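Subtilase cytotoxin subunit A (Escherichia coli, PDB 2IY9) cleaves the host endoplasmic reticulum chaperone BiP as the serine-protease subunit of an AB5 toxin, provoking ER stress and eventual cell death. Local coordinates at residues T44-S49 with A284-N289; A92-I97 with A110-R115; Q254-L259 with T271-A276. All coordinates share one frame; numbering follows the deposited sequence.

Interaction 1: T44-S49 with A284-N289; sequences TPVVVS and AMTSCN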
loop_
_atom_site.group_PDB
_atom_site.type_symbol
_atom_site.label_atom_id
_atom_site.label_comp_id
_atom_site.label_asym_id
_atom_site.label_seq_id
_atom_site.Cartn_x
_atom_site.Cartn_y
_atom_site.Cartn_z
ATOM N N THR A 44 16.797 -2.000 12.544
ATOM C CA THR A 44 16.477 -3.078 11.616
ATOM C C THR A 44 16.035 -2.460 10.300
ATOM O O THR A 44 15.004 -1.781 10.252
ATOM C CB THR A 44 15.363 -3.981 12.175
ATOM O OG1 THR A 44 15.834 -4.637 13.364
ATOM C CG2 THR A 44 14.944 -5.027 11.148
ATOM N N PRO A 45 16.823 -2.664 9.236
ATOM C CA PRO A 45 16.456 -2.055 7.963
ATOM C C PRO A 45 15.168 -2.646 7.412
ATOM O O PRO A 45 14.951 -3.861 7.466
ATOM C CB PRO A 45 17.651 -2.379 7.055
ATOM C CG PRO A 45 18.788 -2.707 8.029
ATOM C CD PRO A 45 18.080 -3.423 9.126
ATOM N N VAL A 46 14.303 -1.764 6.932
ATOM C CA VAL A 46 13.045 -2.151 6.320
ATOM C C VAL A 46 12.963 -1.420 5.004
ATOM O O VAL A 46 13.042 -0.195 4.977
ATOM C CB VAL A 46 11.833 -1.747 7.200
ATOM C CG1 VAL A 46 10.513 -2.029 6.477
ATOM C CG2 VAL A 46 11.862 -2.483 8.533
ATOM N N VAL A 47 12.811 -2.179 3.924
ATOM C CA VAL A 47 12.674 -1.630 2.583
ATOM C C VAL A 47 11.267 -1.948 2.091
ATOM O O VAL A 47 10.876 -3.114 2.000
ATOM C CB VAL A 47 13.709 -2.238 1.601
ATOM C CG1 VAL A 47 13.551 -1.634 0.215
ATOM C CG2 VAL A 47 15.144 -2.051 2.115
ATOM N N VAL A 48 10.508 -0.906 1.776
ATOM C CA VAL A 48 9.185 -1.086 1.206
ATOM C C VAL A 48 9.297 -1.042 -0.315
ATOM O O VAL A 48 9.935 -0.148 -0.889
ATOM C CB VAL A 48 8.201 -0.002 1.703
ATOM C CG1 VAL A 48 6.824 -0.156 1.032
ATOM C CG2 VAL A 48 8.072 -0.056 3.233
ATOM N N SER A 49 8.690 -2.027 -0.966
ATOM C CA SER A 49 8.666 -2.058 -2.418
ATOM C C SER A 49 7.592 -1.083 -2.924
ATOM O O SER A 49 6.454 -1.106 -2.457
ATOM C CB SER A 49 8.415 -3.495 -2.889
ATOM O OG SER A 49 8.612 -3.598 -4.293
ATOM N N ALA A 284 6.568 -0.138 9.663
ATOM C CA ALA A 284 6.880 0.138 11.058
ATOM C C ALA A 284 6.797 -1.130 11.910
ATOM O O ALA A 284 7.674 -1.392 12.725
ATOM C CB ALA A 284 5.947 1.215 11.602
ATOM N N MET A 285 5.736 -1.914 11.715
ATOM C CA MET A 285 5.595 -3.201 12.389
ATOM C C MET A 285 6.753 -4.151 12.062
ATOM O O MET A 285 7.342 -4.766 12.967
ATOM C CB MET A 285 4.278 -3.856 12.000
ATOM C CG MET A 285 3.048 -3.044 12.373
ATOM S SD MET A 285 1.554 -3.637 11.578
ATOM C CE MET A 285 1.300 -5.249 12.296
ATOM N N THR A 286 7.107 -4.245 10.780
ATOM C CA THR A 286 8.128 -5.216 10.342
ATOM C C THR A 286 9.487 -4.953 10.987
ATOM O O THR A 286 10.267 -5.887 11.200
ATOM C CB THR A 286 8.317 -5.236 8.815
ATOM O OG1 THR A 286 8.861 -3.986 8.391
ATOM C CG2 THR A 286 7.006 -5.506 8.087
ATOM N N SER A 287 9.764 -3.683 11.296
ATOM C CA SER A 287 11.004 -3.313 11.981
ATOM C C SER A 287 11.202 -4.142 13.255
ATOM O O SER A 287 12.339 -4.485 13.603
ATOM C CB SER A 287 11.044 -1.809 12.293
ATOM O OG SER A 287 10.255 -1.450 13.428
ATOM N N CYS A 288 10.093 -4.481 13.916
ATOM C CA CYS A 288 10.107 -5.223 15.188
ATOM C C CYS A 288 10.361 -6.724 15.063
ATOM O O CYS A 288 10.837 -7.361 16.012
ATOM C CB CYS A 288 8.813 -4.966 15.960
ATOM S SG CYS A 288 8.749 -3.262 16.519
ATOM N N ASN A 289 10.026 -7.285 13.903
ATOM C CA ASN A 289 10.371 -8.669 13.579
ATOM C C ASN A 289 10.206 -8.917 12.091
ATOM O O ASN A 289 9.117 -9.283 11.637
ATOM C CB ASN A 289 9.554 -9.682 14.386
ATOM C CG ASN A 289 9.950 -11.129 14.079
ATOM O OD1 ASN A 289 11.011 -11.400 13.506
ATOM N ND2 ASN A 289 9.088 -12.059 14.447
HETATM O O HOH W 1 13.960 -5.812 15.355
#
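V46 rests its two methyl branches on the hydroxyl of T286: CG1 lies 3.2 Å from T286 OG1, and CG2 follows at 3.4 Å from that same oxygen. With CG1 anti to the backbone N (chi1 174°), CG2 stands beside that N, and from there it also meets the helix backbone, 3.6 Å from S287 CA. The oxygen pressed against these methyls has its own partner, since T286 OG1 is hydrogen-bonded to A283 O one turn back. S287 behaves similarly: its OG gives a 2.7 Å hydrogen bond to A284 O and also pairs with D41 N. The setting is the subtilisin-like fold, in which the chain leading into strand 47-52, an inner strand of the parallel sheet, passes the C-terminal end of helix 271-288, the helix that begins around the catalytic serine. At that end, C288 is joined by a disulfide to C331 of helix 323-331. T44 deals with the end of the helix differently. Its CB packs 3.4 Å from S287 O, while a water takes a hydrogen bond from T44 OG1 at 3.0 Å and donates one to S287 O at 2.7 Å, bridging threonine and helix carbonyl.

Interaction 2: A92-I97 with A110-R115; sequences AMASLI and ALISSR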
loop_
_atom_site.group_PDB
_atom_site.type_symbol
_atom_site.label_atom_id
_atom_site.label_comp_id
_atom_site.label_asym_id
_atom_site.label_seq_id
_atom_site.Cartn_x
_atom_site.Cartn_y
_atom_site.Cartn_z
ATOM N N ALA A 92 5.103 10.407 -5.142
ATOM C CA ALA A 92 4.057 10.708 -4.173
ATOM C C ALA A 92 3.897 9.573 -3.146
ATOM O O ALA A 92 3.907 9.817 -1.942
ATOM C CB ALA A 92 2.742 10.981 -4.886
ATOM N N MET A 93 3.758 8.340 -3.638
ATOM C CA MET A 93 3.522 7.177 -2.767
ATOM C C MET A 93 4.706 6.906 -1.853
ATOM O O MET A 93 4.536 6.743 -0.632
ATOM C CB MET A 93 3.174 5.937 -3.595
ATOM C CG MET A 93 1.947 6.122 -4.530
ATOM S SD MET A 93 0.447 6.595 -3.653
ATOM C CE MET A 93 0.217 8.295 -4.146
ATOM N N ALA A 94 5.899 6.896 -2.448
ATOM C CA ALA A 94 7.153 6.766 -1.722
ATOM C C ALA A 94 7.245 7.812 -0.622
ATOM O O ALA A 94 7.655 7.490 0.489
ATOM C CB ALA A 94 8.344 6.872 -2.659
ATOM N N SER A 95 6.838 9.048 -0.920
ATOM C CA SER A 95 6.917 10.108 0.084
ATOM C C SER A 95 5.996 9.819 1.267
ATOM O O SER A 95 6.401 10.014 2.414
ATOM C CB SER A 95 6.690 11.504 -0.513
ATOM O OG SER A 95 5.329 11.778 -0.816
ATOM N N LEU A 96 4.779 9.331 0.993
ATOM C CA LEU A 96 3.817 9.032 2.063
ATOM C C LEU A 96 4.299 7.915 2.996
ATOM O O LEU A 96 4.045 7.953 4.198
ATOM C CB LEU A 96 2.439 8.692 1.484
ATOM C CG LEU A 96 1.723 9.836 0.761
ATOM C CD1 LEU A 96 0.454 9.304 0.117
ATOM C CD2 LEU A 96 1.422 11.037 1.701
ATOM N N ILE A 97 5.008 6.946 2.423
ATOM C CA ILE A 97 5.594 5.844 3.171
ATOM C C ILE A 97 6.813 6.299 3.980
ATOM O O ILE A 97 6.931 5.983 5.166
ATOM C CB ILE A 97 5.989 4.688 2.227
ATOM C CG1 ILE A 97 4.742 4.090 1.552
ATOM C CG2 ILE A 97 6.787 3.586 2.974
ATOM C CD1 ILE A 97 5.095 3.229 0.346
ATOM N N ALA A 110 12.244 3.780 7.043
ATOM C CA ALA A 110 12.187 2.838 5.918
ATOM C C ALA A 110 12.966 3.329 4.711
ATOM O O ALA A 110 13.172 4.523 4.532
ATOM C CB ALA A 110 10.732 2.552 5.516
ATOM N N LEU A 111 13.412 2.379 3.898
ATOM C CA LEU A 111 13.964 2.664 2.591
ATOM C C LEU A 111 12.960 2.217 1.540
ATOM O O LEU A 111 11.966 1.567 1.868
ATOM C CB LEU A 111 15.297 1.943 2.399
ATOM C CG LEU A 111 16.418 2.281 3.385
ATOM C CD1 LEU A 111 17.627 1.358 3.167
ATOM C CD2 LEU A 111 16.833 3.720 3.267
ATOM N N ILE A 112 13.224 2.575 0.285
ATOM C CA ILE A 112 12.288 2.343 -0.801
ATOM C C ILE A 112 12.999 1.616 -1.947
ATOM O O ILE A 112 14.091 2.011 -2.371
ATOM C CB ILE A 112 11.712 3.702 -1.328
ATOM C CG1 ILE A 112 10.890 4.421 -0.233
ATOM C CG2 ILE A 112 10.928 3.515 -2.658
ATOM C CD1 ILE A 112 9.595 3.696 0.190
ATOM N N SER A 113 12.370 0.552 -2.431
ATOM C CA SER A 113 12.795 -0.108 -3.663
ATOM C C SER A 113 11.758 0.192 -4.734
ATOM O O SER A 113 10.624 -0.311 -4.674
ATOM C CB SER A 113 12.932 -1.616 -3.456
ATOM O OG SER A 113 13.290 -2.251 -4.670
ATOM N N SER A 114 12.150 1.016 -5.705
ATOM C CA SER A 114 11.249 1.437 -6.765
ATOM C C SER A 114 11.228 0.421 -7.900
ATOM O O SER A 114 12.277 0.029 -8.426
ATOM C CB SER A 114 11.629 2.807 -7.297
ATOM O OG SER A 114 10.713 3.209 -8.294
ATOM N N ARG A 115 10.029 -0.024 -8.255
ATOM C CA ARG A 115 9.877 -0.952 -9.358
ATOM C C ARG A 115 8.915 -0.316 -10.341
ATOM O O ARG A 115 7.684 -0.321 -10.141
ATOM C CB ARG A 115 9.415 -2.323 -8.849
ATOM C CG ARG A 115 10.462 -2.998 -7.962
ATOM C CD ARG A 115 10.008 -4.308 -7.345
ATOM N NE ARG A 115 11.130 -4.924 -6.633
ATOM C CZ ARG A 115 11.991 -5.775 -7.186
ATOM N NH1 ARG A 115 11.854 -6.132 -8.463
ATOM N NH2 ARG A 115 12.992 -6.262 -6.467
#
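Purely apolar packing of a helix on a sheet strand is what joins A94 and I97 to I112, in the buried layer between helix 84-98 and strand 111-116 of the central parallel sheet. I112 supplies two separate branches. CG2 comes within 4.2 Å of A94 CB, where a small residue lets helix and strand draw close, the alpha carbons of A94 and I112 being 6.8 Å apart. The other branch bends at its second torsion (chi2 -66°) and carries I112 CD1 to 4.0 Å from I97 CG2, one turn farther along the helix. The two isoleucines meet at an angle, methyl against methyl, and I97 also leans on V50 of the neighbouring strand 47-52. Strand 65-70, helix 84-98 and strand 111-116 together form a beta-alpha-beta crossover, the left-handed one for which the subtilisin-like fold is known. The charge-relay histidine H89 belongs to the same helix, and the side chain of A94 is about 8 Å from that of D52, another member of the relay. On the helix face turned from the strand, S95 OG donates to A92 O at 2.7 Å, a carbonyl that L96 N reaches as well at 3.1 Å. S95 OG is also hydrogen-bonded to L259 N, attaching the helix to hairpin strand 256-259.

Interaction 3: Q254-L259 with T271-A276; sequences QNITFL and TSEATA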
loop_
_atom_site.group_PDB
_atom_site.type_symbol
_atom_site.label_atom_id
_atom_site.label_comp_id
_atom_site.label_asym_id
_atom_site.label_seq_id
_atom_site.Cartn_x
_atom_site.Cartn_y
_atom_site.Cartn_z
ATOM N N GLN A 254 -8.077 11.216 2.162
ATOM C CA GLN A 254 -8.571 12.526 1.696
ATOM C C GLN A 254 -7.673 13.658 2.186
ATOM O O GLN A 254 -7.229 13.634 3.332
ATOM C CB GLN A 254 -9.995 12.749 2.189
ATOM C CG GLN A 254 -10.704 13.915 1.534
ATOM C CD GLN A 254 -12.049 14.147 2.153
ATOM O OE1 GLN A 254 -12.147 14.612 3.283
ATOM N NE2 GLN A 254 -13.100 13.802 1.425
ATOM N N ASN A 255 -7.421 14.649 1.322
ATOM C CA ASN A 255 -6.663 15.837 1.722
ATOM C C ASN A 255 -5.271 15.389 2.163
ATOM O O ASN A 255 -4.822 15.694 3.268
ATOM C CB ASN A 255 -7.393 16.568 2.866
ATOM C CG ASN A 255 -6.803 17.935 3.169
ATOM O OD1 ASN A 255 -6.274 18.604 2.275
ATOM N ND2 ASN A 255 -6.919 18.376 4.435
ATOM N N ILE A 256 -4.620 14.609 1.305
ATOM C CA ILE A 256 -3.303 14.055 1.619
ATOM C C ILE A 256 -2.215 14.792 0.834
ATOM O O ILE A 256 -2.243 14.820 -0.399
ATOM C CB ILE A 256 -3.222 12.529 1.298
ATOM C CG1 ILE A 256 -4.401 11.737 1.908
ATOM C CG2 ILE A 256 -1.846 11.970 1.681
ATOM C CD1 ILE A 256 -4.418 11.613 3.466
ATOM N N THR A 257 -1.267 15.394 1.552
ATOM C CA THR A 257 -0.178 16.140 0.917
ATOM C C THR A 257 0.963 15.166 0.561
ATOM O O THR A 257 1.297 14.294 1.357
ATOM C CB THR A 257 0.326 17.278 1.839
ATOM O OG1 THR A 257 -0.785 18.092 2.256
ATOM C CG2 THR A 257 1.316 18.164 1.122
ATOM N N PHE A 258 1.536 15.311 -0.633
ATOM C CA PHE A 258 2.591 14.410 -1.114
ATOM C C PHE A 258 3.692 15.144 -1.887
ATOM O O PHE A 258 3.529 16.303 -2.276
ATOM C CB PHE A 258 1.991 13.302 -1.986
ATOM C CG PHE A 258 1.194 13.819 -3.153
ATOM C CD1 PHE A 258 1.834 14.327 -4.285
ATOM C CD2 PHE A 258 -0.196 13.813 -3.112
ATOM C CE1 PHE A 258 1.099 14.820 -5.365
ATOM C CE2 PHE A 258 -0.940 14.291 -4.188
ATOM C CZ PHE A 258 -0.290 14.797 -5.316
ATOM N N LEU A 259 4.806 14.451 -2.112
ATOM C CA LEU A 259 5.961 15.000 -2.807
ATOM C C LEU A 259 5.893 14.768 -4.323
ATOM O O LEU A 259 5.487 13.686 -4.777
ATOM C CB LEU A 259 7.240 14.353 -2.256
ATOM C CG LEU A 259 8.602 14.873 -2.723
ATOM C CD1 LEU A 259 8.792 16.313 -2.257
ATOM C CD2 LEU A 259 9.727 13.974 -2.208
ATOM N N THR A 271 -7.604 6.108 -3.101
ATOM C CA THR A 271 -7.094 4.843 -2.565
ATOM C C THR A 271 -5.585 4.648 -2.739
ATOM O O THR A 271 -4.988 3.850 -2.025
ATOM C CB THR A 271 -7.832 3.633 -3.174
ATOM O OG1 THR A 271 -7.662 3.638 -4.591
ATOM C CG2 THR A 271 -9.327 3.673 -2.824
ATOM N N SER A 272 -4.964 5.361 -3.682
ATOM C CA SER A 272 -3.502 5.284 -3.835
ATOM C C SER A 272 -2.828 5.758 -2.548
ATOM O O SER A 272 -1.960 5.072 -1.983
ATOM C CB SER A 272 -3.022 6.132 -5.020
ATOM O OG SER A 272 -3.494 5.614 -6.256
ATOM N N GLU A 273 -3.253 6.929 -2.081
ATOM C CA GLU A 273 -2.715 7.532 -0.857
ATOM C C GLU A 273 -2.981 6.662 0.377
ATOM O O GLU A 273 -2.091 6.471 1.223
ATOM C CB GLU A 273 -3.336 8.917 -0.648
ATOM C CG GLU A 273 -2.908 9.964 -1.681
ATOM C CD GLU A 273 -3.671 9.909 -3.003
ATOM O OE1 GLU A 273 -4.583 9.063 -3.192
ATOM O OE2 GLU A 273 -3.344 10.734 -3.884
ATOM N N ALA A 274 -4.210 6.152 0.477
ATOM C CA ALA A 274 -4.617 5.279 1.583
ATOM C C ALA A 274 -3.754 4.015 1.633
ATOM O O ALA A 274 -3.315 3.598 2.691
ATOM C CB ALA A 274 -6.102 4.901 1.456
ATOM N N THR A 275 -3.516 3.421 0.472
ATOM C CA THR A 275 -2.671 2.246 0.384
ATOM C C THR A 275 -1.254 2.544 0.892
ATOM O O THR A 275 -0.678 1.745 1.626
ATOM C CB THR A 275 -2.629 1.732 -1.049
ATOM O OG1 THR A 275 -3.964 1.418 -1.462
ATOM C CG2 THR A 275 -1.730 0.499 -1.168
ATOM N N ALA A 276 -0.698 3.687 0.492
ATOM C CA ALA A 276 0.665 4.055 0.897
ATOM C C ALA A 276 0.782 4.117 2.418
ATOM O O ALA A 276 1.759 3.652 3.017
ATOM C CB ALA A 276 1.075 5.376 0.259
#
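Apolar contact comes first: I256 lies along the aliphatic stem of E273, the side chains running past each other in opposite directions. The closest pair is I256 CB and E273 CG at 3.9 Å, and I256 CG1 stands 4.0 Å from E273 CB, so the isoleucine meets both methylenes of the acid. The second kind of contact involves the carboxylate. A bend at the second torsion of E273 (chi2 82°) turns its acidic end toward F258, and OE2 stands 4.3 Å from F258 CE2, oblique to the ring and at the long end of packing range. Hydrogen bonds act within each partner. In the helix, T271 O accepts T275 N at 2.9 Å and T275 OG1 at 2.7 Å from opposite faces of its carbonyl plane, doubly tying the first turn, which carries the charge-relay serine S272. In the hairpin of strands 256-259 and 265-268, I256 is hydrogen-bonded through its backbone to G268, and N255 and I256 both face that glycine, a G1 beta bulge. The hairpin thus leads directly into the serine-bearing helix of this subtilase and folds back on it. Strand and helix meet here through the shape of an aliphatic stem, without directional bonds; the side chain of E273 comes within about 6 Å of that of charge-relay H89, and if ionised its carboxylate would probably make the local potential more negative.

How the interactions relate
Read from the N terminus, the chain opens interaction 1 at 44-49 and closes it only at 284-289, 235 residues on between the nearest ends, enclosing the other two contacts. Interaction 2 opens at 92-97 and closes at 110-115, the return half of the crossover; interaction 3 follows in series, from 254-259 to 271-276, and none cross. Interactions 1 and 2 meet in the sheet, where the backbones of V46 and V48 are hydrogen-bonded to L111 between neighbouring strands. Interactions 2 and 3 touch through helix 84-98, on which L96 packs against the backbone carbonyl of T257. Interactions 1 and 3 do not touch, yet both use helix 271-288, one near each end, tying sheet, hairpin and helices together.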